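Local structure of alkane monooxygenase (Geobacillus thermodenitrificans, 3B9O) at residues 37-42 against 52-57; 44-49 against 384-389; 8-11 against 17-20; 347-352 against 376-381; 84-89 against 120-125. The protein belongs to the luciferase-like monooxygenase family, builds a TIM barrel and holds flavin mononucleotide at one end of it. All coordinates share one frame; numbering follows the deposited sequence.

Interaction 1. Residues 37-42 against 52-57. With FMN (flavin mononucleotide), chain C.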
# COMPACT_ATOMS: atom_id res chain seq x y z
N ASN A 37 7.64 -19.89 4.48
CA ASN A 37 8.90 -19.47 5.08
C ASN A 37 9.54 -18.22 4.51
O ASN A 37 10.23 -17.53 5.24
CB ASN A 37 9.93 -20.61 5.14
CG ASN A 37 9.47 -21.78 6.00
OD1 ASN A 37 8.78 -21.61 7.01
ND2 ASN A 37 9.88 -22.98 5.61
N TYR A 38 9.35 -17.93 3.21
CA TYR A 38 9.82 -16.66 2.62
C TYR A 38 9.19 -15.48 3.40
O TYR A 38 9.90 -14.57 3.86
CB TYR A 38 9.49 -16.56 1.11
CG TYR A 38 9.75 -15.15 0.58
CD1 TYR A 38 11.05 -14.73 0.26
CD2 TYR A 38 8.72 -14.22 0.49
CE1 TYR A 38 11.31 -13.44 -0.16
CE2 TYR A 38 8.96 -12.92 0.06
CZ TYR A 38 10.25 -12.55 -0.27
OH TYR A 38 10.48 -11.27 -0.68
N TRP A 39 7.86 -15.53 3.55
CA TRP A 39 7.09 -14.44 4.20
C TRP A 39 7.46 -14.22 5.66
O TRP A 39 7.67 -13.09 6.07
CB TRP A 39 5.60 -14.69 3.99
CG TRP A 39 5.32 -14.68 2.49
CD1 TRP A 39 5.15 -15.77 1.66
CD2 TRP A 39 5.30 -13.52 1.65
NE1 TRP A 39 4.96 -15.35 0.35
CE2 TRP A 39 5.04 -13.97 0.32
CE3 TRP A 39 5.39 -12.13 1.91
CZ2 TRP A 39 4.91 -13.08 -0.77
CZ3 TRP A 39 5.28 -11.24 0.85
CH2 TRP A 39 5.05 -11.71 -0.49
N THR A 40 7.57 -15.30 6.42
CA THR A 40 7.94 -15.18 7.84
C THR A 40 9.40 -14.67 7.98
O THR A 40 9.68 -13.80 8.81
CB THR A 40 7.75 -16.50 8.64
OG1 THR A 40 8.51 -17.57 8.04
CG2 THR A 40 6.26 -16.86 8.69
N GLU A 41 10.30 -15.20 7.16
CA GLU A 41 11.71 -14.73 7.18
C GLU A 41 11.76 -13.24 6.79
O GLU A 41 12.46 -12.45 7.41
CB GLU A 41 12.53 -15.54 6.20
CG GLU A 41 12.93 -16.96 6.71
CD GLU A 41 13.32 -17.91 5.56
OE1 GLU A 41 13.66 -17.44 4.45
OE2 GLU A 41 13.24 -19.15 5.77
N LEU A 42 11.04 -12.86 5.73
CA LEU A 42 10.90 -11.42 5.39
C LEU A 42 10.44 -10.54 6.58
O LEU A 42 11.07 -9.51 6.91
CB LEU A 42 10.00 -11.23 4.16
CG LEU A 42 9.75 -9.80 3.68
CD1 LEU A 42 11.10 -9.02 3.40
CD2 LEU A 42 8.80 -9.73 2.45
N ASP A 52 8.54 0.32 9.70
CA ASP A 52 7.13 0.47 10.13
C ASP A 52 6.25 -0.71 9.71
O ASP A 52 5.50 -1.27 10.53
CB ASP A 52 6.47 1.69 9.50
CG ASP A 52 6.93 3.02 10.09
OD1 ASP A 52 8.14 3.20 10.29
OD2 ASP A 52 6.09 3.93 10.24
N ALA A 53 6.30 -1.05 8.43
CA ALA A 53 5.32 -2.01 7.89
C ALA A 53 5.80 -2.72 6.64
O ALA A 53 6.76 -2.28 5.95
CB ALA A 53 3.96 -1.30 7.64
N LEU A 54 5.12 -3.83 6.36
CA LEU A 54 5.17 -4.50 5.08
C LEU A 54 3.94 -4.04 4.33
O LEU A 54 2.82 -4.24 4.83
CB LEU A 54 5.05 -6.01 5.32
CG LEU A 54 5.52 -7.02 4.28
CD1 LEU A 54 4.58 -8.11 4.00
CD2 LEU A 54 6.33 -6.55 3.06
N PHE A 55 4.13 -3.45 3.14
CA PHE A 55 3.01 -2.90 2.35
C PHE A 55 2.81 -3.82 1.16
O PHE A 55 3.68 -3.93 0.29
CB PHE A 55 3.33 -1.43 1.92
CG PHE A 55 2.20 -0.72 1.20
CD1 PHE A 55 1.67 0.45 1.73
CD2 PHE A 55 1.68 -1.18 -0.00
CE1 PHE A 55 0.62 1.16 1.06
CE2 PHE A 55 0.60 -0.50 -0.67
CZ PHE A 55 0.09 0.67 -0.14
N LEU A 56 1.68 -4.51 1.14
CA LEU A 56 1.40 -5.49 0.08
C LEU A 56 0.45 -4.89 -0.96
O LEU A 56 -0.70 -4.54 -0.64
CB LEU A 56 0.82 -6.78 0.67
CG LEU A 56 1.83 -7.61 1.44
CD1 LEU A 56 1.10 -8.38 2.56
CD2 LEU A 56 2.56 -8.51 0.47
N ALA A 57 0.95 -4.76 -2.17
CA ALA A 57 0.11 -4.47 -3.35
C ALA A 57 -0.74 -5.70 -3.68
O ALA A 57 -0.53 -6.82 -3.14
CB ALA A 57 0.99 -4.08 -4.54
N1 FMN C . -3.86 -0.38 -7.96
C2 FMN C . -4.07 -1.68 -7.64
O2 FMN C . -5.08 -2.26 -8.14
N3 FMN C . -3.19 -2.30 -6.79
C4 FMN C . -2.12 -1.63 -6.26
O4 FMN C . -1.34 -2.21 -5.47
C4A FMN C . -1.90 -0.29 -6.58
N5 FMN C . -0.85 0.44 -6.09
C5A FMN C . -0.68 1.75 -6.46
C6 FMN C . 0.39 2.52 -5.98
C7 FMN C . 0.54 3.87 -6.36
C7M FMN C . 1.69 4.71 -5.86
C8 FMN C . -0.38 4.45 -7.22
C8M FMN C . -0.23 5.89 -7.65
C9 FMN C . -1.45 3.69 -7.71
C9A FMN C . -1.61 2.34 -7.34
N10 FMN C . -2.65 1.61 -7.82
C10 FMN C . -2.80 0.32 -7.46
C1' FMN C . -3.64 2.19 -8.75
C2' FMN C . -4.88 2.64 -7.95
O2' FMN C . -4.75 2.31 -6.57
C3' FMN C . -6.22 2.06 -8.44
O3' FMN C . -6.18 0.64 -8.68
C4' FMN C . -6.84 2.87 -9.61
O4' FMN C . -7.19 2.04 -10.71
C5' FMN C . -5.96 4.02 -10.13
O5' FMN C . -6.35 5.15 -9.37
P FMN C . -6.31 6.65 -9.94
O1P FMN C . -6.81 6.53 -11.37
O2P FMN C . -7.22 7.38 -8.99
O3P FMN C . -4.85 7.07 -9.92
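Trp39 and Leu42 of the helix reach Leu54 and Leu56 of the strand in a wholly apolar contact. The closest approach is from the six-membered ring of Trp39, whose CZ3 lies 3.9 Å from Leu56 CD2, met at a slant. Leu54 CD1 sits at the edge of the same ring, near its plane, 4.5 Å from Trp39 CZ3. Leu42 completes the contact methyl to methyl, the two side chains crossing at about a right angle: its CG is anti to the backbone N (chi1 -180°), which carries CD2 to 4.1 Å from Leu54 CD2. The helix and strand axes stay 11.6 Å apart.

Two further interactions hold the indole from other sides. Tyr38 CD2 lies over the centre of one face, 3.6 Å above the plane, and NE1 is hydrogen-bonded to the carbonyl of Tyr33. At the end of segment 52-57, Ala57 CB approaches O4 of FMN to 3.1 Å.

Helix 36-48 belongs to the outer layer of the TIM barrel and leads into strand 53-57 of its inner parallel sheet, between strands 6-12 and 100-106; helix 89-94 adds Met92 against Trp39 and Leu54 and Ile89 against Leu56.

Interaction 2. Residues 44-49 against 384-389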
# COMPACT_ATOMS: atom_id res chain seq x y z
N GLN A 44 10.54 -11.15 9.69
CA GLN A 44 11.58 -11.13 10.71
C GLN A 44 12.73 -10.18 10.34
O GLN A 44 13.21 -9.42 11.20
CB GLN A 44 12.12 -12.55 10.98
CG GLN A 44 11.15 -13.44 11.80
CD GLN A 44 11.60 -14.90 11.80
OE1 GLN A 44 11.83 -15.53 10.75
NE2 GLN A 44 11.78 -15.42 12.99
N LEU A 45 13.17 -10.26 9.09
CA LEU A 45 14.18 -9.32 8.54
C LEU A 45 13.72 -7.85 8.73
O LEU A 45 14.47 -7.00 9.23
CB LEU A 45 14.48 -9.62 7.06
CG LEU A 45 15.30 -8.53 6.34
CD1 LEU A 45 16.72 -8.48 6.90
CD2 LEU A 45 15.32 -8.82 4.84
N LEU A 46 12.47 -7.55 8.34
CA LEU A 46 12.00 -6.16 8.35
C LEU A 46 11.92 -5.62 9.78
O LEU A 46 12.19 -4.44 10.02
CB LEU A 46 10.62 -6.04 7.64
CG LEU A 46 10.70 -6.41 6.15
CD1 LEU A 46 9.34 -6.25 5.49
CD2 LEU A 46 11.76 -5.59 5.40
N GLU A 47 11.50 -6.48 10.71
CA GLU A 47 11.44 -6.08 12.11
C GLU A 47 12.84 -5.85 12.67
O GLU A 47 13.04 -4.89 13.39
CB GLU A 47 10.66 -7.11 12.94
CG GLU A 47 10.56 -6.72 14.39
CD GLU A 47 9.30 -7.23 15.04
OE1 GLU A 47 9.35 -8.22 15.80
OE2 GLU A 47 8.26 -6.65 14.76
N LYS A 48 13.80 -6.72 12.32
CA LYS A 48 15.21 -6.46 12.62
C LYS A 48 15.66 -5.06 12.11
O LYS A 48 16.34 -4.32 12.84
CB LYS A 48 16.12 -7.62 12.12
CG LYS A 48 17.59 -7.24 11.96
CD LYS A 48 18.43 -8.37 11.25
CE LYS A 48 19.43 -7.79 10.21
NZ LYS A 48 20.57 -8.76 9.82
N GLY A 49 15.29 -4.69 10.88
CA GLY A 49 15.57 -3.36 10.35
C GLY A 49 14.69 -2.21 10.83
O GLY A 49 14.78 -1.10 10.28
N GLY A 384 17.89 -8.89 -1.42
CA GLY A 384 19.03 -7.99 -1.50
C GLY A 384 18.69 -6.51 -1.30
O GLY A 384 19.37 -5.81 -0.53
N THR A 385 17.66 -5.98 -1.97
CA THR A 385 17.42 -4.54 -1.69
C THR A 385 17.13 -4.25 -0.23
O THR A 385 17.71 -3.33 0.32
CB THR A 385 16.56 -3.70 -2.72
OG1 THR A 385 15.57 -2.79 -2.14
CG2 THR A 385 16.14 -4.40 -3.86
N PHE A 386 16.28 -5.05 0.40
CA PHE A 386 15.95 -4.83 1.82
C PHE A 386 17.18 -5.07 2.72
O PHE A 386 17.45 -4.30 3.65
CB PHE A 386 14.78 -5.72 2.25
CG PHE A 386 13.44 -5.36 1.63
CD1 PHE A 386 12.47 -6.35 1.48
CD2 PHE A 386 13.12 -4.04 1.26
CE1 PHE A 386 11.20 -6.04 0.97
CE2 PHE A 386 11.86 -3.73 0.69
CZ PHE A 386 10.89 -4.72 0.56
N VAL A 387 17.92 -6.15 2.46
CA VAL A 387 19.12 -6.46 3.24
C VAL A 387 20.18 -5.33 3.17
O VAL A 387 20.69 -4.88 4.20
CB VAL A 387 19.76 -7.83 2.77
CG1 VAL A 387 21.19 -8.02 3.39
CG2 VAL A 387 18.83 -9.02 3.13
N ASP A 388 20.50 -4.88 1.96
CA ASP A 388 21.44 -3.76 1.81
C ASP A 388 20.93 -2.49 2.49
O ASP A 388 21.70 -1.76 3.10
CB ASP A 388 21.63 -3.44 0.34
CG ASP A 388 22.43 -4.48 -0.40
OD1 ASP A 388 22.96 -5.41 0.27
OD2 ASP A 388 22.46 -4.42 -1.66
N PHE A 389 19.62 -2.22 2.36
CA PHE A 389 19.04 -1.05 3.01
C PHE A 389 19.22 -1.13 4.54
O PHE A 389 19.65 -0.17 5.18
CB PHE A 389 17.54 -0.90 2.68
CG PHE A 389 16.94 0.39 3.20
CD1 PHE A 389 16.31 0.43 4.46
CD2 PHE A 389 17.04 1.59 2.46
CE1 PHE A 389 15.76 1.63 4.96
CE2 PHE A 389 16.49 2.80 2.94
CZ PHE A 389 15.86 2.82 4.20
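Leu45 touches both Phe386 and Val387 with a single methyl: its CD2 is 3.9 Å from Val387 CG2 and 4.1 Å from Phe386 CB. The anti placement of Leu45 CG relative to the backbone N (chi1 169°) extends the side chain across the interhelical gap to the neighbouring helix. One residue on, Leu46 CD2 rests over a face of the Phe386 ring, 4.0 Å above its plane and displaced toward the rim, beside CG and CD1. No hydrogen bond crosses the contact.

A second shell packs round these groups. Phe386 also touches Ala9 and Leu377, on strands 6-12 and 374-378, while Leu46 touches Ala9 and Leu99, so both side chains are inserted between the helices and the sheet beneath. Leu45 meets Ile390 on the next turn of the partner helix. At the periphery Asp388 forms a salt bridge with Lys295, and Gly49 O is hydrogen-bonded to Tyr403 OH.

The axes approach to 10.3 Å at a crossing angle of 23°, running the same way. Such near-parallel neighbours belong to the outer helical layer of a TIM barrel; helices 36-48 and 384-399 each follow one of the paired parallel strands 6-12 and 374-378.

Interaction 3. Residues 8-11 against 17-20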
# COMPACT_ATOMS: atom_id res chain seq x y z
N ASN A 8 8.22 1.77 4.87
CA ASN A 8 7.53 0.53 4.55
C ASN A 8 8.27 -0.28 3.48
O ASN A 8 8.85 0.30 2.55
CB ASN A 8 6.14 0.80 4.01
CG ASN A 8 5.26 1.55 4.97
OD1 ASN A 8 5.46 1.51 6.19
ND2 ASN A 8 4.26 2.24 4.43
N ALA A 9 8.20 -1.60 3.59
CA ALA A 9 8.74 -2.53 2.61
C ALA A 9 7.65 -2.78 1.58
O ALA A 9 6.56 -3.23 1.94
CB ALA A 9 9.13 -3.80 3.31
N PHE A 10 7.92 -2.47 0.33
CA PHE A 10 6.93 -2.62 -0.74
C PHE A 10 7.00 -4.03 -1.35
O PHE A 10 8.05 -4.48 -1.86
CB PHE A 10 7.12 -1.57 -1.83
CG PHE A 10 5.96 -1.40 -2.74
CD1 PHE A 10 4.66 -1.38 -2.25
CD2 PHE A 10 6.17 -1.22 -4.11
CE1 PHE A 10 3.58 -1.21 -3.11
CE2 PHE A 10 5.08 -1.01 -4.98
CZ PHE A 10 3.80 -0.99 -4.49
N GLU A 11 5.87 -4.72 -1.31
CA GLU A 11 5.87 -6.14 -1.67
C GLU A 11 4.56 -6.52 -2.37
O GLU A 11 3.62 -5.74 -2.41
CB GLU A 11 6.10 -6.96 -0.37
CG GLU A 11 6.39 -8.42 -0.45
CD GLU A 11 7.45 -8.85 -1.50
OE1 GLU A 11 7.11 -8.90 -2.68
OE2 GLU A 11 8.57 -9.20 -1.14
N HIS A 17 6.70 -8.10 -9.60
CA HIS A 17 5.91 -7.01 -9.05
C HIS A 17 6.16 -5.67 -9.82
O HIS A 17 5.34 -5.26 -10.64
CB HIS A 17 6.21 -6.87 -7.55
CG HIS A 17 5.44 -5.77 -6.87
ND1 HIS A 17 5.78 -5.31 -5.60
CD2 HIS A 17 4.35 -5.06 -7.24
CE1 HIS A 17 4.93 -4.36 -5.24
NE2 HIS A 17 4.07 -4.18 -6.22
N ILE A 18 7.31 -5.04 -9.58
CA ILE A 18 7.67 -3.77 -10.24
C ILE A 18 8.88 -3.93 -11.19
O ILE A 18 8.81 -3.46 -12.33
CB ILE A 18 7.98 -2.62 -9.21
CG1 ILE A 18 6.79 -2.35 -8.28
CG2 ILE A 18 8.43 -1.33 -9.94
CD1 ILE A 18 5.48 -1.91 -8.99
N ALA A 19 9.97 -4.55 -10.73
CA ALA A 19 11.20 -4.70 -11.53
C ALA A 19 11.15 -5.89 -12.50
O ALA A 19 11.77 -6.93 -12.30
CB ALA A 19 12.45 -4.77 -10.62
N HIS A 20 10.43 -5.72 -13.59
CA HIS A 20 10.20 -6.87 -14.50
C HIS A 20 11.44 -7.41 -15.16
O HIS A 20 12.35 -6.66 -15.50
CB HIS A 20 9.01 -6.58 -15.39
CG HIS A 20 7.76 -6.39 -14.59
ND1 HIS A 20 7.08 -5.19 -14.51
CD2 HIS A 20 7.14 -7.23 -13.74
CE1 HIS A 20 6.06 -5.32 -13.69
NE2 HIS A 20 6.08 -6.55 -13.20
O HOH W 1 7.86 -6.86 -4.44
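Phe10 and Glu11, in extended strand conformation, face His17 and Ile18 of a loop without regular structure, and the backbones come closest at Glu11 and His17, whose CA atoms are 7.4 Å apart. His17 CG is anti to the backbone N (chi1 -180°), which sends the ring back toward the strand; CE1 then lies over one face of the Phe10 ring, 3.4 Å above its plane and off-centre. With centroids 4.6 Å apart and planes at 49°, the pair is oblique. The same His17 CE1 is 3.4 Å from the carbonyl oxygen Glu11 O. Ile18 CG1 covers the centre of a His17 face and also reaches Phe10 CE2 at 4.0 Å.

A water provides the polar link: it donates to Glu11 OE1 at 2.8 Å and, in the imidazole plane, is hydrogen-bonded to His17 ND1 at 2.8 Å. Glu11 OE1 also has a salt bridge with Arg30, and OE2 a hydrogen bond with Tyr38 OH.

Phe10 meets Phe245 edge-to-face and its side chain is about 5 Å from FMN, while His17 touches Ala57 of the flavin pocket. This is the beta-to-alpha loop region of a TIM barrel, bordering the cofactor site.

Interaction 4. Residues 347-352 against 376-381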
# COMPACT_ATOMS: atom_id res chain seq x y z
N LYS A 347 10.77 4.76 -13.97
CA LYS A 347 9.49 4.55 -13.28
C LYS A 347 9.04 5.82 -12.54
O LYS A 347 9.77 6.80 -12.52
CB LYS A 347 9.61 3.35 -12.33
CG LYS A 347 9.78 2.01 -13.05
CD LYS A 347 8.45 1.25 -13.20
CE LYS A 347 8.52 0.16 -14.29
NZ LYS A 347 7.22 -0.60 -14.47
N TRP A 348 7.85 5.81 -11.94
CA TRP A 348 7.36 7.03 -11.28
C TRP A 348 7.82 7.18 -9.80
O TRP A 348 7.20 7.94 -9.03
CB TRP A 348 5.85 7.23 -11.46
CG TRP A 348 5.42 8.73 -11.54
CD1 TRP A 348 6.24 9.81 -11.83
CD2 TRP A 348 4.09 9.27 -11.37
NE1 TRP A 348 5.50 10.99 -11.82
CE2 TRP A 348 4.19 10.69 -11.55
CE3 TRP A 348 2.84 8.71 -11.06
CZ2 TRP A 348 3.07 11.54 -11.44
CZ3 TRP A 348 1.73 9.56 -10.95
CH2 TRP A 348 1.86 10.96 -11.14
N PHE A 349 8.90 6.47 -9.44
CA PHE A 349 9.57 6.56 -8.14
C PHE A 349 11.00 7.06 -8.27
O PHE A 349 11.70 6.74 -9.24
CB PHE A 349 9.60 5.18 -7.46
CG PHE A 349 8.25 4.55 -7.29
CD1 PHE A 349 7.21 5.24 -6.63
CD2 PHE A 349 7.99 3.29 -7.81
CE1 PHE A 349 5.93 4.67 -6.47
CE2 PHE A 349 6.69 2.71 -7.64
CZ PHE A 349 5.68 3.41 -6.97
N LYS A 350 11.44 7.81 -7.29
CA LYS A 350 12.85 8.16 -7.14
C LYS A 350 13.76 6.90 -7.13
O LYS A 350 13.49 5.90 -6.44
CB LYS A 350 13.04 8.99 -5.85
CG LYS A 350 14.48 9.28 -5.44
CD LYS A 350 15.06 10.36 -6.28
CE LYS A 350 16.40 10.88 -5.74
NZ LYS A 350 16.73 12.13 -6.55
N LEU A 351 14.83 6.96 -7.91
CA LEU A 351 15.93 6.00 -7.80
C LEU A 351 17.14 6.63 -7.11
O LEU A 351 17.71 7.60 -7.62
CB LEU A 351 16.32 5.43 -9.17
CG LEU A 351 17.55 4.51 -9.15
CD1 LEU A 351 17.40 3.36 -8.14
CD2 LEU A 351 17.88 3.98 -10.56
N SER A 352 17.50 6.12 -5.95
CA SER A 352 18.71 6.60 -5.27
C SER A 352 19.86 5.56 -5.34
O SER A 352 19.74 4.44 -4.84
CB SER A 352 18.38 7.04 -3.83
OG SER A 352 19.50 7.67 -3.24
N ASN A 376 7.71 4.13 0.69
CA ASN A 376 7.56 2.70 0.40
C ASN A 376 8.80 2.28 -0.37
O ASN A 376 9.05 2.81 -1.48
CB ASN A 376 6.34 2.39 -0.45
CG ASN A 376 5.07 2.30 0.34
OD1 ASN A 376 5.06 2.36 1.57
ND2 ASN A 376 3.95 2.16 -0.38
N LEU A 377 9.59 1.39 0.22
CA LEU A 377 10.81 0.91 -0.42
C LEU A 377 10.51 -0.21 -1.46
O LEU A 377 10.10 -1.33 -1.13
CB LEU A 377 11.85 0.49 0.62
CG LEU A 377 13.20 -0.08 0.14
CD1 LEU A 377 13.98 0.91 -0.74
CD2 LEU A 377 14.05 -0.48 1.33
N VAL A 378 10.78 0.14 -2.72
CA VAL A 378 10.56 -0.69 -3.87
C VAL A 378 11.79 -1.60 -4.06
O VAL A 378 12.94 -1.15 -3.91
CB VAL A 378 10.36 0.19 -5.17
CG1 VAL A 378 10.08 -0.69 -6.40
CG2 VAL A 378 9.20 1.22 -4.96
N GLN A 379 11.53 -2.87 -4.39
CA GLN A 379 12.60 -3.86 -4.57
C GLN A 379 13.04 -4.03 -6.03
O GLN A 379 12.21 -4.07 -6.92
CB GLN A 379 12.14 -5.21 -4.05
CG GLN A 379 11.73 -5.21 -2.56
CD GLN A 379 11.19 -6.57 -2.15
OE1 GLN A 379 9.97 -6.75 -2.04
NE2 GLN A 379 12.07 -7.52 -1.96
N TYR A 380 14.35 -4.16 -6.24
CA TYR A 380 14.88 -4.67 -7.49
C TYR A 380 15.21 -6.15 -7.36
O TYR A 380 15.10 -6.90 -8.33
CB TYR A 380 16.16 -3.94 -7.89
CG TYR A 380 15.98 -2.54 -8.40
CD1 TYR A 380 15.19 -2.26 -9.51
CD2 TYR A 380 16.66 -1.48 -7.80
CE1 TYR A 380 15.03 -0.94 -10.00
CE2 TYR A 380 16.52 -0.16 -8.28
CZ TYR A 380 15.71 0.09 -9.39
OH TYR A 380 15.55 1.38 -9.85
N VAL A 381 15.67 -6.55 -6.17
CA VAL A 381 15.96 -7.96 -5.91
C VAL A 381 15.52 -8.31 -4.50
O VAL A 381 15.59 -7.46 -3.59
CB VAL A 381 17.50 -8.30 -6.23
CG1 VAL A 381 18.43 -7.66 -5.23
CG2 VAL A 381 17.73 -9.76 -6.27
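Tyr380 OH is hydrogen-bonded to the backbone carbonyl of Leu344 and is flanked by both methyls of Leu351. Leu351 CD1 approaches Tyr380 OH to 3.2 Å, a tight packing contact, and CD2 of the same leucine stands 3.6 Å from it. Leu351 CD1 lies in the plane of the phenol at its edge, and is 3.6 Å from Tyr380 CE2. Leu351 CG is anti to the backbone N (chi1 175°), which brings the branched end across to the tyrosine, and the two side chains meet at about a right angle.

The segments belong to a beta-alpha-beta unit of the TIM barrel: strand 350-354, helix 356-370 and strand 374-378 follow one another. The two strands both pair with strand 276-285, and Cys282 of that strand touches Leu351, Val378 and Tyr380.

A second contact lies nearer the flavin. Val378 CG2 sits over a face of the Phe349 ring in a CH-pi interaction, 4.2 Å from the centroid and 29° off the normal. Its offset favours one side of the ring, where Phe349 CD2 is 3.7 Å from Val378 CG2. CA atoms of Phe349 and Val378 are 8.5 Å apart, too far for backbone pairing, and no hydrogen bond links the segments. The side chain of Phe349 comes within about 4 Å of FMN.

Interaction 5. Residues 84-89 against 120-125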
# COMPACT_ATOMS: atom_id res chain seq x y z
N ASP A 84 -3.29 -14.48 -2.77
CA ASP A 84 -4.01 -13.51 -1.94
C ASP A 84 -3.10 -13.01 -0.82
O ASP A 84 -2.52 -13.82 -0.07
CB ASP A 84 -5.27 -14.17 -1.35
CG ASP A 84 -5.97 -13.27 -0.35
OD1 ASP A 84 -6.01 -13.61 0.82
OD2 ASP A 84 -6.46 -12.19 -0.73
N PRO A 85 -3.01 -11.67 -0.66
CA PRO A 85 -2.13 -11.10 0.39
C PRO A 85 -2.64 -11.29 1.82
O PRO A 85 -1.82 -11.43 2.72
CB PRO A 85 -2.05 -9.60 0.03
CG PRO A 85 -3.29 -9.32 -0.75
CD PRO A 85 -3.69 -10.61 -1.45
N LEU A 86 -3.97 -11.27 2.05
CA LEU A 86 -4.52 -11.42 3.41
C LEU A 86 -4.13 -12.79 4.04
O LEU A 86 -3.90 -12.89 5.26
CB LEU A 86 -6.04 -11.14 3.44
CG LEU A 86 -6.44 -9.65 3.56
CD1 LEU A 86 -6.19 -8.91 2.25
CD2 LEU A 86 -7.93 -9.49 3.99
N MET A 87 -4.01 -13.84 3.22
CA MET A 87 -3.61 -15.18 3.73
C MET A 87 -2.22 -15.22 4.46
O MET A 87 -1.98 -16.07 5.29
CB MET A 87 -3.70 -16.23 2.59
CG MET A 87 -5.12 -16.44 2.01
SD MET A 87 -6.28 -16.92 3.32
CE MET A 87 -7.48 -15.65 3.23
N LEU A 88 -1.35 -14.28 4.12
CA LEU A 88 0.03 -14.19 4.61
C LEU A 88 0.10 -13.66 6.02
O LEU A 88 1.08 -13.90 6.72
CB LEU A 88 0.84 -13.22 3.70
CG LEU A 88 1.03 -13.64 2.23
CD1 LEU A 88 1.64 -12.46 1.46
CD2 LEU A 88 1.82 -14.97 2.11
N ILE A 89 -0.90 -12.90 6.41
CA ILE A 89 -0.73 -11.99 7.53
C ILE A 89 -0.54 -12.70 8.85
O ILE A 89 0.38 -12.31 9.62
CB ILE A 89 -1.86 -10.91 7.61
CG1 ILE A 89 -1.96 -10.11 6.27
CG2 ILE A 89 -1.60 -9.95 8.78
CD1 ILE A 89 -0.60 -9.45 5.81
N SER A 120 -11.45 -6.89 10.86
CA SER A 120 -11.58 -6.97 12.33
C SER A 120 -10.79 -8.17 12.88
O SER A 120 -10.17 -8.07 13.94
CB SER A 120 -13.04 -7.06 12.77
OG SER A 120 -13.72 -5.80 12.61
N THR A 121 -10.84 -9.28 12.15
CA THR A 121 -10.14 -10.51 12.55
C THR A 121 -8.62 -10.28 12.58
O THR A 121 -7.98 -10.60 13.58
CB THR A 121 -10.51 -11.72 11.62
OG1 THR A 121 -11.92 -11.98 11.72
CG2 THR A 121 -9.73 -12.99 12.04
N LEU A 122 -8.08 -9.68 11.52
CA LEU A 122 -6.65 -9.36 11.51
C LEU A 122 -6.31 -8.31 12.55
O LEU A 122 -5.24 -8.38 13.13
CB LEU A 122 -6.16 -8.94 10.13
CG LEU A 122 -6.33 -9.99 9.02
CD1 LEU A 122 -6.02 -9.38 7.61
CD2 LEU A 122 -5.46 -11.27 9.30
N ASP A 123 -7.19 -7.33 12.78
CA ASP A 123 -6.92 -6.34 13.81
C ASP A 123 -6.78 -6.99 15.21
O ASP A 123 -5.94 -6.57 16.01
CB ASP A 123 -7.99 -5.22 13.84
CG ASP A 123 -7.50 -3.98 14.61
OD1 ASP A 123 -6.37 -3.59 14.34
OD2 ASP A 123 -8.25 -3.39 15.43
N HIS A 124 -7.64 -7.98 15.51
CA HIS A 124 -7.48 -8.82 16.72
C HIS A 124 -6.19 -9.65 16.66
O HIS A 124 -5.35 -9.58 17.60
CB HIS A 124 -8.67 -9.79 16.89
CG HIS A 124 -9.92 -9.13 17.39
ND1 HIS A 124 -9.98 -8.49 18.61
CD2 HIS A 124 -11.15 -9.01 16.84
CE1 HIS A 124 -11.19 -7.99 18.79
NE2 HIS A 124 -11.92 -8.26 17.71
N LEU A 125 -6.04 -10.45 15.60
CA LEU A 125 -4.93 -11.46 15.57
C LEU A 125 -3.55 -10.72 15.65
O LEU A 125 -2.65 -11.14 16.39
CB LEU A 125 -5.03 -12.32 14.31
CG LEU A 125 -6.26 -13.25 14.27
CD1 LEU A 125 -6.24 -14.00 12.91
CD2 LEU A 125 -6.29 -14.13 15.54
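Leu122 spreads its two methyls between Leu86 and Ile89, and this fork is the packed part of the contact. Leu122 CD1 lies 4.1 Å from Leu86 CG; Leu122 CD2 lies 4.0 Å from Ile89 CB and 4.1 Å from Ile89 CG2. Leu122 CG is anti to its carbonyl carbon (chi1 -60°), and from there the branch straddles its partners. All three residues are buried, and no polar bond crosses between the segments.

The margin is looser. Exposed Leu125 keeps its side chain 6.9 Å from segment 84-89, and Met87, also exposed, directs its CB away from the helix, although the end of its side chain comes back nearer, to 7.8 Å. Here Met87 N donates to Asp84 OD1 at 3.1 Å, an Asx motif, from 41° above the carboxylate plane.

Beneath the fork, Ile130 touches Leu122 and Ile89, and Val103 touches Leu86 and Ile89, so the turn leading into helix 89-94, with its first residue Ile89, packs with helix 112-125 over strands 100-106 and 130-135.

In the fold
From the N terminus, interaction 3 comes first, closing a short loop as the chain leaves strand 6-12. Interaction 1 then ties helix 36-48 to the next strand, 53-57, which hydrogen-bonds to strand 6-12. Interaction 2 starts on the same helix before interaction 1 has ended, so the two cross; it spans some 335 residues to helix 384-399. Within that long loop lie interaction 5, between the turn that enters helix 89-94 and helix 112-125, closing a loop round strand 100-106, and later interaction 4, about 26 Å away centre to centre. Interaction 4 rejoins interaction 3 through backbone bonds between strands 374-378 and 6-12, so the barrel closes where interactions 2, 3 and 4 touch.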